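Side-chain contacts in type IV pilus assembly protein PilF (Pseudomonas aeruginosa, PDB 2HO1), which helps bring the secretin PilQ to the outer membrane and assemble it into dodecamers, and so is essential for type IV pili and twitching motility: residues L129-D134 / S141-N146; V150-Q153 / Q159-E162; V177-A182 / L212-R217; R189-A194 / I216-V221; G205-R210 / G232-R237. All blocks are in the same frame, centred on the assembly; numbering follows the deposited sequence.

Contact 1 (L129-D134 / S141-N146); sequences LEASQD and SRVFEN
Val143 and Ser132 carry most of the buried surface between these segments, and they meet chiefly through one methyl group. CG1 of Val143 is anti to its own backbone N (chi1 172°), which points it at the middle of segment 129-134, where it rests 3.8 Å from Ser132 N and 4.0 Å from Ser132 CB. The same methyl lies 3.9 Å from Ala131 CB, while the other branch, CG2, sits beside that alanine. Ala131 and Val143 thus form the apolar part of the contact. Residues 129-133 probably belong to the third TPR motif and 141-146 to the fourth, so the contact joins the end of one repeat to the first helix of the next. Phe144 adds a second contact: CE1 of its ring reaches Ser132 CB at 4.1 Å, approaching obliquely. Ser132 CB therefore touches both the valine methyl and the ring, which come at it roughly at a right angle, whereas its hydroxyl is occupied elsewhere. OG accepts a somewhat bent bond (152°) from Gln133 NE2 at 3.3 Å, lying close to the plane of the donor amide, and is close to Leu129 O as well as to Gln133 OE1 of the second subunit. That subunit also packs its Gln133 on Phe144.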
# COMPACT_ATOMS: atom_id res chain seq x y z
N LEU A 129 -2.60 -3.57 -2.06
CA LEU A 129 -2.19 -2.32 -1.42
C LEU A 129 -3.41 -1.70 -0.71
O LEU A 129 -3.30 -1.13 0.38
CB LEU A 129 -1.67 -1.31 -2.46
CG LEU A 129 -0.25 -1.52 -2.98
CD1 LEU A 129 0.13 -0.40 -3.94
CD2 LEU A 129 0.70 -1.54 -1.80
N GLU A 130 -4.59 -1.81 -1.32
CA GLU A 130 -5.76 -1.24 -0.68
C GLU A 130 -6.13 -2.12 0.54
O GLU A 130 -6.51 -1.62 1.60
CB GLU A 130 -6.93 -1.14 -1.67
CG GLU A 130 -8.25 -0.71 -1.03
CD GLU A 130 -8.27 0.76 -0.55
OE1 GLU A 130 -8.19 1.69 -1.39
OE2 GLU A 130 -8.37 0.96 0.70
N ALA A 131 -5.98 -3.43 0.40
CA ALA A 131 -6.29 -4.36 1.50
C ALA A 131 -5.43 -4.09 2.72
O ALA A 131 -5.89 -4.20 3.84
CB ALA A 131 -6.08 -5.78 1.06
N SER A 132 -4.17 -3.76 2.49
CA SER A 132 -3.24 -3.55 3.59
C SER A 132 -3.60 -2.40 4.53
O SER A 132 -3.08 -2.32 5.64
CB SER A 132 -1.82 -3.34 3.02
OG SER A 132 -1.62 -2.01 2.56
N GLN A 133 -4.50 -1.52 4.09
CA GLN A 133 -4.90 -0.38 4.88
C GLN A 133 -5.80 -0.67 6.09
O GLN A 133 -5.88 0.17 7.00
CB GLN A 133 -5.56 0.66 3.97
CG GLN A 133 -4.57 1.26 2.97
CD GLN A 133 -3.30 1.77 3.68
OE1 GLN A 133 -3.34 2.78 4.35
NE2 GLN A 133 -2.20 1.04 3.54
N ASP A 134 -6.48 -1.81 6.12
CA ASP A 134 -7.32 -2.17 7.28
C ASP A 134 -6.38 -2.83 8.26
O ASP A 134 -6.10 -4.04 8.14
CB ASP A 134 -8.42 -3.15 6.90
CG ASP A 134 -9.31 -3.52 8.09
OD1 ASP A 134 -9.04 -3.04 9.23
OD2 ASP A 134 -10.27 -4.29 7.87
N SER A 141 -1.64 -10.35 7.81
CA SER A 141 -0.35 -11.02 7.55
C SER A 141 -0.36 -11.70 6.18
O SER A 141 0.67 -11.77 5.51
CB SER A 141 -0.06 -12.09 8.61
OG SER A 141 -1.09 -13.06 8.68
N ARG A 142 -1.51 -12.22 5.77
CA ARG A 142 -1.67 -12.88 4.46
C ARG A 142 -1.62 -11.85 3.35
O ARG A 142 -1.12 -12.12 2.25
CB ARG A 142 -3.00 -13.63 4.38
CG ARG A 142 -2.88 -15.08 4.81
CD ARG A 142 -4.17 -15.66 5.42
NE ARG A 142 -5.43 -15.33 4.73
CZ ARG A 142 -6.57 -15.99 4.94
NH1 ARG A 142 -6.59 -17.01 5.80
NH2 ARG A 142 -7.69 -15.64 4.31
N VAL A 143 -2.18 -10.67 3.62
CA VAL A 143 -2.14 -9.61 2.65
C VAL A 143 -0.68 -9.28 2.32
O VAL A 143 -0.32 -9.13 1.15
CB VAL A 143 -2.84 -8.34 3.18
CG1 VAL A 143 -2.61 -7.19 2.25
CG2 VAL A 143 -4.33 -8.62 3.37
N PHE A 144 0.17 -9.18 3.34
CA PHE A 144 1.57 -8.88 3.12
C PHE A 144 2.32 -10.05 2.47
O PHE A 144 3.30 -9.84 1.73
CB PHE A 144 2.27 -8.48 4.41
CG PHE A 144 1.94 -7.09 4.85
CD1 PHE A 144 2.17 -6.01 4.00
CD2 PHE A 144 1.36 -6.85 6.09
CE1 PHE A 144 1.84 -4.72 4.37
CE2 PHE A 144 1.02 -5.55 6.45
CZ PHE A 144 1.27 -4.49 5.58
N GLU A 145 1.90 -11.27 2.78
CA GLU A 145 2.52 -12.40 2.12
C GLU A 145 2.23 -12.25 0.61
O GLU A 145 3.11 -12.41 -0.23
CB GLU A 145 1.92 -13.72 2.60
CG GLU A 145 2.46 -14.92 1.81
CD GLU A 145 1.86 -16.24 2.24
OE1 GLU A 145 0.62 -16.32 2.43
OE2 GLU A 145 2.64 -17.21 2.37
N ASN A 146 0.99 -11.95 0.26
CA ASN A 146 0.60 -11.80 -1.14
C ASN A 146 1.34 -10.67 -1.85
O ASN A 146 1.70 -10.80 -3.02
CB ASN A 146 -0.92 -11.62 -1.27
CG ASN A 146 -1.65 -12.93 -1.07
OD1 ASN A 146 -1.09 -13.99 -1.30
ND2 ASN A 146 -2.91 -12.86 -0.64

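Contact 2 (V150-Q153 / Q159-E162); sequences VSLQ and QAKE
Ser151 and Ala160 make the closest backbone approach here, their CA atoms 4.9 Å apart, and Ser151 CB lies 3.6 Å from Ala160 CA. The methylene of the serine fits directly against the alanine backbone, with Ala160 CB at its side. Its hydroxyl turns to Gln159 instead: Ser151 OG stands 3.0 Å from Gln159 OE1. The glutamine reaches that point with a fully extended chain, CG anti to the backbone N (chi1 -178°), so that the carbonyl end of the amide comes alongside the neighbouring helix. Leu152 also lies near Ala160, but the modelled spacing of their methyls is too short to be trusted. One shell further out, Ser151 OG also has Leu147 O of its own helix as a hydrogen-bond partner, and Tyr163 packs on the serine. Helices 140-153 and 157-170, both in the fourth TPR motif, pair here as the two helices of one repeat, and Ala160 probably occupies one of the small-residue positions of the second. Gln159 also meets the second subunit, its backbone N bonding Asp101 OD1 there. With one hydroxyl proton and two carbonyl acceptors, Ser151 may divide its bonding between helices, while the small side chains permit the tight backbone approach.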
# COMPACT_ATOMS: atom_id res chain seq x y z
N VAL A 150 3.62 -11.33 -5.16
CA VAL A 150 3.43 -10.52 -6.37
C VAL A 150 4.74 -9.78 -6.69
O VAL A 150 5.13 -9.66 -7.85
CB VAL A 150 2.27 -9.49 -6.19
CG1 VAL A 150 2.24 -8.48 -7.35
CG2 VAL A 150 0.92 -10.23 -6.10
N SER A 151 5.44 -9.30 -5.66
CA SER A 151 6.69 -8.60 -5.90
C SER A 151 7.71 -9.51 -6.56
O SER A 151 8.52 -9.07 -7.42
CB SER A 151 7.25 -8.03 -4.58
OG SER A 151 6.44 -6.97 -4.12
N LEU A 152 7.70 -10.79 -6.17
CA LEU A 152 8.61 -11.76 -6.77
C LEU A 152 8.40 -11.80 -8.28
O LEU A 152 9.35 -11.68 -9.05
CB LEU A 152 8.35 -13.15 -6.18
CG LEU A 152 9.40 -13.72 -5.22
CD1 LEU A 152 10.21 -12.62 -4.58
CD2 LEU A 152 8.73 -14.57 -4.17
N GLN A 153 7.14 -11.95 -8.68
CA GLN A 153 6.79 -12.01 -10.09
C GLN A 153 7.06 -10.72 -10.85
O GLN A 153 7.10 -10.73 -12.07
CB GLN A 153 5.33 -12.41 -10.25
CG GLN A 153 5.03 -13.82 -9.73
CD GLN A 153 6.06 -14.84 -10.22
OE1 GLN A 153 6.35 -14.91 -11.41
NE2 GLN A 153 6.61 -15.63 -9.31
N GLN A 159 12.14 -5.93 -2.59
CA GLN A 159 10.84 -5.45 -2.20
C GLN A 159 10.01 -6.62 -1.64
O GLN A 159 9.31 -6.47 -0.64
CB GLN A 159 10.14 -4.86 -3.43
CG GLN A 159 8.80 -4.29 -3.14
CD GLN A 159 8.20 -3.66 -4.36
OE1 GLN A 159 7.32 -4.24 -5.03
NE2 GLN A 159 8.68 -2.45 -4.68
N ALA A 160 10.09 -7.78 -2.28
CA ALA A 160 9.37 -8.96 -1.82
C ALA A 160 9.79 -9.25 -0.38
O ALA A 160 8.95 -9.53 0.50
CB ALA A 160 9.70 -10.18 -2.73
N LYS A 161 11.09 -9.16 -0.15
CA LYS A 161 11.66 -9.44 1.16
C LYS A 161 11.05 -8.55 2.23
O LYS A 161 10.68 -9.05 3.31
CB LYS A 161 13.19 -9.25 1.10
CG LYS A 161 13.94 -9.58 2.36
CD LYS A 161 15.41 -9.25 2.12
CE LYS A 161 16.26 -9.23 3.39
NZ LYS A 161 17.62 -8.69 3.03
N GLU A 162 10.94 -7.26 1.94
CA GLU A 162 10.34 -6.34 2.92
C GLU A 162 8.88 -6.73 3.20
O GLU A 162 8.43 -6.67 4.34
CB GLU A 162 10.46 -4.87 2.46
CG GLU A 162 11.90 -4.39 2.52
CD GLU A 162 12.11 -2.89 2.34
OE1 GLU A 162 11.34 -2.06 2.91
OE2 GLU A 162 13.08 -2.53 1.63

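Contact 3 (V177-A182 / L212-R217)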
# COMPACT_ATOMS: atom_id res chain seq x y z
N VAL A 177 6.19 -18.64 4.43
CA VAL A 177 6.83 -17.33 4.31
C VAL A 177 8.28 -17.47 4.71
O VAL A 177 9.17 -16.91 4.07
CB VAL A 177 6.15 -16.22 5.21
CG1 VAL A 177 6.92 -14.88 5.08
CG2 VAL A 177 4.70 -16.02 4.78
N ALA A 178 8.53 -18.24 5.76
CA ALA A 178 9.91 -18.46 6.19
C ALA A 178 10.73 -19.06 5.07
O ALA A 178 11.92 -18.76 4.93
CB ALA A 178 9.93 -19.39 7.38
N LEU A 179 10.10 -19.93 4.27
CA LEU A 179 10.80 -20.56 3.15
C LEU A 179 11.15 -19.55 2.07
O LEU A 179 12.25 -19.59 1.52
CB LEU A 179 9.94 -21.69 2.54
CG LEU A 179 10.47 -22.31 1.24
CD1 LEU A 179 11.72 -23.13 1.51
CD2 LEU A 179 9.37 -23.20 0.66
N GLU A 180 10.22 -18.63 1.77
CA GLU A 180 10.50 -17.62 0.75
C GLU A 180 11.62 -16.73 1.26
O GLU A 180 12.48 -16.32 0.48
CB GLU A 180 9.26 -16.78 0.44
CG GLU A 180 8.11 -17.54 -0.20
CD GLU A 180 8.51 -18.25 -1.50
OE1 GLU A 180 9.29 -17.69 -2.28
OE2 GLU A 180 8.02 -19.36 -1.74
N MSE A 181 11.65 -16.44 2.56
CA MSE A 181 12.72 -15.62 3.13
C MSE A 181 14.05 -16.36 2.99
O MSE A 181 15.05 -15.79 2.54
CB MSE A 181 12.48 -15.31 4.62
CG MSE A 181 11.46 -14.21 4.91
SE MSE A 181 11.99 -12.46 4.24
CE MSE A 181 13.70 -12.28 5.07
N ALA A 182 14.06 -17.64 3.38
CA ALA A 182 15.29 -18.44 3.28
C ALA A 182 15.83 -18.43 1.85
O ALA A 182 17.04 -18.25 1.61
CB ALA A 182 15.02 -19.90 3.73
N LEU A 212 13.87 -29.10 -0.25
CA LEU A 212 14.89 -30.10 0.07
C LEU A 212 16.20 -29.64 -0.55
O LEU A 212 17.25 -29.71 0.09
CB LEU A 212 14.51 -31.51 -0.45
CG LEU A 212 13.39 -32.18 0.35
CD1 LEU A 212 12.84 -33.39 -0.40
CD2 LEU A 212 13.91 -32.57 1.74
N LEU A 213 16.15 -29.16 -1.78
CA LEU A 213 17.36 -28.71 -2.45
C LEU A 213 17.96 -27.48 -1.77
O LEU A 213 19.19 -27.36 -1.65
CB LEU A 213 17.08 -28.40 -3.91
CG LEU A 213 18.32 -28.00 -4.71
CD1 LEU A 213 19.28 -29.19 -4.81
CD2 LEU A 213 17.91 -27.54 -6.08
N LEU A 214 17.09 -26.58 -1.31
CA LEU A 214 17.55 -25.37 -0.63
C LEU A 214 18.24 -25.78 0.67
O LEU A 214 19.30 -25.26 1.01
CB LEU A 214 16.37 -24.41 -0.33
CG LEU A 214 16.64 -23.17 0.56
CD1 LEU A 214 17.80 -22.34 -0.03
CD2 LEU A 214 15.36 -22.31 0.66
N GLY A 215 17.62 -26.72 1.39
CA GLY A 215 18.19 -27.20 2.64
C GLY A 215 19.51 -27.92 2.40
O GLY A 215 20.45 -27.84 3.20
N ILE A 216 19.58 -28.66 1.30
CA ILE A 216 20.79 -29.37 0.94
C ILE A 216 21.90 -28.37 0.67
O ILE A 216 23.00 -28.50 1.21
CB ILE A 216 20.60 -30.25 -0.31
CG1 ILE A 216 19.87 -31.54 0.07
CG2 ILE A 216 21.93 -30.56 -0.95
CD1 ILE A 216 19.33 -32.30 -1.12
N ARG A 217 21.63 -27.35 -0.14
CA ARG A 217 22.66 -26.35 -0.43
C ARG A 217 23.06 -25.54 0.81
O ARG A 217 24.21 -25.09 0.91
CB ARG A 217 22.19 -25.43 -1.56
CG ARG A 217 22.12 -26.11 -2.93
CD ARG A 217 21.29 -25.30 -3.89
NE ARG A 217 21.37 -25.77 -5.27
CZ ARG A 217 20.57 -25.32 -6.25
NH1 ARG A 217 19.62 -24.41 -5.98
NH2 ARG A 217 20.69 -25.78 -7.48
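Leu179 and Leu214 are brought together by matching torsions: each places CG anti to its backbone N (chi1 172° in both) and then turns at CG, so that one methyl of each leads into the space between helices 175-187 and 209-221. The two leucines run past each other in opposite directions, and contact is made between Leu179 CD1 and Leu214 CD2 at 3.8 Å. The same CD2 of Leu214 also meets Ala182 CB, 3.9 Å away. A single methyl therefore touches two residues spaced three apart on helix 175-187, lodging between the branched end of Leu179 and the short side chain of Ala182. Leu214 buries the most surface of the three, since its CD2 serves both partners. No polar group takes part across this interface: the side chains that touch are all aliphatic and all buried. The backbones themselves remain well separated, with the CA atoms of Ala182 and Leu214 8.3 Å apart, so the junction depends on side-chain reach. Both ends of the leucine pair are backed by helix 191-202, where Phe201 packs on Leu179 and Tyr198 on Leu214. Such aliphatic packing between helices of successive repeats, here the motifs assigned as the fifth and sixth TPRs, with helix 191-202 packing alongside, is typical of a TPR superhelix.

Contact 4 (R189-A194 / I216-V221)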
# COMPACT_ATOMS: atom_id res chain seq x y z
N ARG A 189 23.36 -14.59 -0.60
CA ARG A 189 24.58 -15.04 0.06
C ARG A 189 24.56 -14.74 1.56
O ARG A 189 25.57 -14.88 2.23
CB ARG A 189 25.80 -14.37 -0.56
CG ARG A 189 26.00 -14.63 -2.04
CD ARG A 189 26.76 -15.92 -2.27
NE ARG A 189 27.05 -16.14 -3.69
CZ ARG A 189 27.69 -15.27 -4.47
NH1 ARG A 189 28.10 -14.10 -3.98
NH2 ARG A 189 27.93 -15.57 -5.74
N GLU A 190 23.41 -14.32 2.09
CA GLU A 190 23.25 -14.03 3.52
C GLU A 190 22.92 -15.35 4.21
O GLU A 190 21.85 -15.50 4.81
CB GLU A 190 22.08 -13.08 3.72
CG GLU A 190 22.35 -11.62 3.44
CD GLU A 190 23.05 -10.95 4.61
OE1 GLU A 190 24.28 -11.10 4.72
OE2 GLU A 190 22.35 -10.28 5.42
N TYR A 191 23.85 -16.31 4.15
CA TYR A 191 23.66 -17.64 4.70
C TYR A 191 23.17 -17.83 6.12
O TYR A 191 22.36 -18.72 6.35
CB TYR A 191 24.93 -18.46 4.52
CG TYR A 191 25.41 -18.50 3.10
CD1 TYR A 191 24.61 -19.02 2.08
CD2 TYR A 191 26.66 -17.98 2.76
CE1 TYR A 191 25.05 -19.03 0.76
CE2 TYR A 191 27.10 -17.98 1.44
CZ TYR A 191 26.29 -18.50 0.45
OH TYR A 191 26.75 -18.52 -0.83
N VAL A 192 23.64 -17.04 7.07
CA VAL A 192 23.17 -17.25 8.44
C VAL A 192 21.72 -16.87 8.60
O VAL A 192 20.95 -17.60 9.23
CB VAL A 192 24.06 -16.50 9.47
CG1 VAL A 192 23.51 -16.68 10.89
CG2 VAL A 192 25.47 -17.06 9.41
N PRO A 193 21.31 -15.71 8.07
CA PRO A 193 19.89 -15.37 8.23
C PRO A 193 19.07 -16.40 7.42
O PRO A 193 17.99 -16.82 7.85
CB PRO A 193 19.79 -13.97 7.62
CG PRO A 193 21.16 -13.44 7.74
CD PRO A 193 22.06 -14.61 7.45
N ALA A 194 19.59 -16.79 6.26
CA ALA A 194 18.91 -17.76 5.39
C ALA A 194 18.61 -19.04 6.16
O ALA A 194 17.48 -19.51 6.21
CB ALA A 194 19.77 -18.06 4.18
N ILE A 216 19.58 -28.66 1.30
CA ILE A 216 20.79 -29.37 0.94
C ILE A 216 21.90 -28.37 0.67
O ILE A 216 23.00 -28.50 1.21
CB ILE A 216 20.60 -30.25 -0.31
CG1 ILE A 216 19.87 -31.54 0.07
CG2 ILE A 216 21.93 -30.56 -0.95
CD1 ILE A 216 19.33 -32.30 -1.12
N ARG A 217 21.63 -27.35 -0.14
CA ARG A 217 22.66 -26.35 -0.43
C ARG A 217 23.06 -25.54 0.81
O ARG A 217 24.21 -25.09 0.91
CB ARG A 217 22.19 -25.43 -1.56
CG ARG A 217 22.12 -26.11 -2.93
CD ARG A 217 21.29 -25.30 -3.89
NE ARG A 217 21.37 -25.77 -5.27
CZ ARG A 217 20.57 -25.32 -6.25
NH1 ARG A 217 19.62 -24.41 -5.98
NH2 ARG A 217 20.69 -25.78 -7.48
N LEU A 218 22.15 -25.37 1.76
CA LEU A 218 22.47 -24.64 2.98
C LEU A 218 23.36 -25.50 3.87
O LEU A 218 24.33 -25.00 4.45
CB LEU A 218 21.21 -24.22 3.75
CG LEU A 218 20.54 -22.93 3.26
CD1 LEU A 218 19.28 -22.64 4.09
CD2 LEU A 218 21.51 -21.76 3.36
N ALA A 219 23.05 -26.79 3.97
CA ALA A 219 23.84 -27.72 4.77
C ALA A 219 25.29 -27.70 4.28
O ALA A 219 26.24 -27.64 5.06
CB ALA A 219 23.27 -29.13 4.65
N LYS A 220 25.45 -27.75 2.96
CA LYS A 220 26.78 -27.73 2.36
C LYS A 220 27.56 -26.50 2.79
O LYS A 220 28.77 -26.58 3.04
CB LYS A 220 26.68 -27.76 0.83
CG LYS A 220 26.16 -29.07 0.25
CD LYS A 220 26.29 -29.05 -1.27
CE LYS A 220 26.11 -30.43 -1.87
NZ LYS A 220 26.77 -30.50 -3.20
N VAL A 221 26.88 -25.36 2.89
CA VAL A 221 27.53 -24.13 3.31
C VAL A 221 27.99 -24.22 4.77
O VAL A 221 29.07 -23.76 5.12
CB VAL A 221 26.58 -22.91 3.14
CG1 VAL A 221 27.07 -21.72 3.95
CG2 VAL A 221 26.50 -22.53 1.66
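Before the ring of Tyr191 meets Val221, the chain leaves helix 175-187 at Arg189, whose positive phi completes a Schellman motif, and passes Glu190 at the N-cap position of the next helix. The carbonyl O of Arg189 lies 3.3 Å above one face of the Tyr191 ring, toward the rim. The opposite face receives Val221, whose CG1 is anti to the backbone N (chi1 163°) and so is laid over the ring. There CG1 comes to 3.7 Å from Tyr191 CG and 4.1 Å from the ring centroid, 25° off the normal, a CH-pi contact set over the part of the ring nearest its own backbone. The second valine branch follows along the ring, CG2 lying 3.9 Å from Tyr191 CE1, and the two side chains cross at about a right angle. Leu218 CD2 instead approaches the ring at its edge, 4.3 Å from Tyr191 CD1. One turn on, Ala194 CB takes up the same leucine methyl at 4.2 Å, so Leu218 bridges the first turn of helix 191-202. Outside the two segments, Phe222 packs on Tyr191 and Tyr186 on Leu218. Methyl groups thus meet the aromatic face and edge, so dispersion with a modest CH-pi component probably holds this end of the fifth motif to the sixth.

Contact 5 (G205-R210 / G232-R237); sequences GGQNAR and GLQLKR
The amide planes of Gln207 and Gln234 stand almost perpendicular to each other, yet the two groups do not bond. Gln234 leads with the NE2 end of its amide, which comes to 4.2 Å from Gln207 CB, so the flat group of one glutamine touches the aliphatic root of the other. The amide of Gln207 is held from elsewhere: OE1 bonds Ser211 OG, and NE2 bonds Tyr198 OH of helix 191-202. A bend in its chain (chi2 -75°) folds the amide back over the start of helix 209-221 to reach both partners. Asn208 marks the N-cap of that helix, its OD1 capping Ser211 N. The two segments therefore meet where the first helix of the sixth TPR motif begins against the second, helix 225-238, in the antiparallel helix pair that defines a TPR. Helix 243-249 covers this side, with Tyr245 and Phe248 packing on Leu235 and Glu244 on Ala209. Deeper in the contact, Leu235 extends CD1 over the first helical residue, lying 3.8 Å from Ala209 CA and 4.1 Å from Ala209 CB. Its CG is anti to the backbone N (chi1 -173°), which carries the methyl across to the alanine; Ala209 O is also near, at 3.9 Å from Leu235 CD1.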
# COMPACT_ATOMS: atom_id res chain seq x y z
N GLY A 205 6.80 -28.68 9.34
CA GLY A 205 6.29 -29.87 8.69
C GLY A 205 6.73 -30.16 7.26
O GLY A 205 7.71 -30.89 7.04
N GLY A 206 6.02 -29.59 6.30
CA GLY A 206 6.29 -29.84 4.89
C GLY A 206 7.72 -29.76 4.43
O GLY A 206 8.60 -29.32 5.16
N GLN A 207 7.93 -30.23 3.21
CA GLN A 207 9.19 -30.25 2.48
C GLN A 207 8.75 -30.65 1.09
O GLN A 207 7.86 -31.48 0.94
CB GLN A 207 10.18 -31.30 3.02
CG GLN A 207 11.10 -30.83 4.17
CD GLN A 207 12.24 -29.91 3.72
OE1 GLN A 207 12.30 -29.47 2.57
NE2 GLN A 207 13.14 -29.62 4.63
N ASN A 208 9.35 -30.05 0.07
CA ASN A 208 9.02 -30.41 -1.30
C ASN A 208 10.36 -30.44 -2.02
O ASN A 208 11.39 -30.20 -1.39
CB ASN A 208 8.02 -29.41 -1.94
CG ASN A 208 8.48 -27.94 -1.87
OD1 ASN A 208 9.67 -27.64 -1.79
ND2 ASN A 208 7.53 -27.03 -1.94
N ALA A 209 10.37 -30.73 -3.31
CA ALA A 209 11.61 -30.81 -4.06
C ALA A 209 12.41 -29.52 -3.86
O ALA A 209 13.60 -29.56 -3.51
CB ALA A 209 11.32 -31.04 -5.52
N ARG A 210 11.75 -28.39 -4.08
CA ARG A 210 12.37 -27.09 -3.93
C ARG A 210 13.04 -26.89 -2.57
O ARG A 210 14.21 -26.54 -2.51
CB ARG A 210 11.33 -25.99 -4.14
CG ARG A 210 11.89 -24.57 -3.95
CD ARG A 210 10.79 -23.55 -3.75
NE ARG A 210 11.35 -22.22 -3.50
CZ ARG A 210 10.64 -21.18 -3.09
NH1 ARG A 210 9.35 -21.32 -2.86
NH2 ARG A 210 11.24 -20.01 -2.89
N GLY A 232 19.07 -35.31 0.53
CA GLY A 232 19.30 -35.84 -0.80
C GLY A 232 18.60 -37.18 -0.94
O GLY A 232 18.24 -37.61 -2.04
N LEU A 233 18.40 -37.84 0.19
CA LEU A 233 17.74 -39.14 0.23
C LEU A 233 16.26 -38.96 -0.02
O LEU A 233 15.71 -39.55 -0.96
CB LEU A 233 17.94 -39.80 1.59
CG LEU A 233 17.80 -41.33 1.56
CD1 LEU A 233 18.89 -41.90 0.66
CD2 LEU A 233 17.93 -41.90 2.96
N GLN A 234 15.62 -38.14 0.82
CA GLN A 234 14.19 -37.86 0.70
C GLN A 234 13.93 -37.37 -0.72
O GLN A 234 12.92 -37.70 -1.32
CB GLN A 234 13.77 -36.77 1.70
CG GLN A 234 12.36 -36.97 2.28
CD GLN A 234 11.76 -35.68 2.87
OE1 GLN A 234 12.44 -34.94 3.59
NE2 GLN A 234 10.48 -35.43 2.57
N LEU A 235 14.87 -36.61 -1.25
CA LEU A 235 14.73 -36.07 -2.59
C LEU A 235 14.82 -37.13 -3.70
O LEU A 235 14.09 -37.05 -4.68
CB LEU A 235 15.79 -34.99 -2.82
CG LEU A 235 15.70 -34.18 -4.11
CD1 LEU A 235 14.43 -33.35 -4.14
CD2 LEU A 235 16.91 -33.29 -4.22
N LYS A 236 15.71 -38.11 -3.55
CA LYS A 236 15.86 -39.16 -4.56
C LYS A 236 14.68 -40.11 -4.43
O LYS A 236 14.20 -40.67 -5.41
CB LYS A 236 17.16 -39.93 -4.33
N ARG A 237 14.21 -40.27 -3.20
CA ARG A 237 13.12 -41.15 -2.87
C ARG A 237 11.73 -40.65 -3.27
O ARG A 237 10.92 -41.41 -3.81
CB ARG A 237 13.14 -41.41 -1.37
CG ARG A 237 12.13 -42.41 -0.88
CD ARG A 237 12.27 -42.63 0.62
NE ARG A 237 11.50 -43.78 1.08
CZ ARG A 237 11.71 -45.03 0.67
NH1 ARG A 237 12.67 -45.30 -0.22
NH2 ARG A 237 10.96 -46.02 1.14

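Following the chain, contact 1 closes a short loop from helix 121-131 to helix 140-153, and contact 2, in series, closes the turn between helices 140-153 and 157-170. Contact 3 then opens on helix 175-187 and contact 4 at the start of helix 191-202; both return to helix 209-221, sharing Ile216 and Arg217. Contact 5 opens at 205-210, before either has closed, and ends on helix 225-238, so it crosses both. Contacts 3 and 5 are tied by the Glu180-Arg210 salt bridge. Leu152 packs on Glu180 to link contacts 2 and 3, and the second subunit touches contacts 1 and 2.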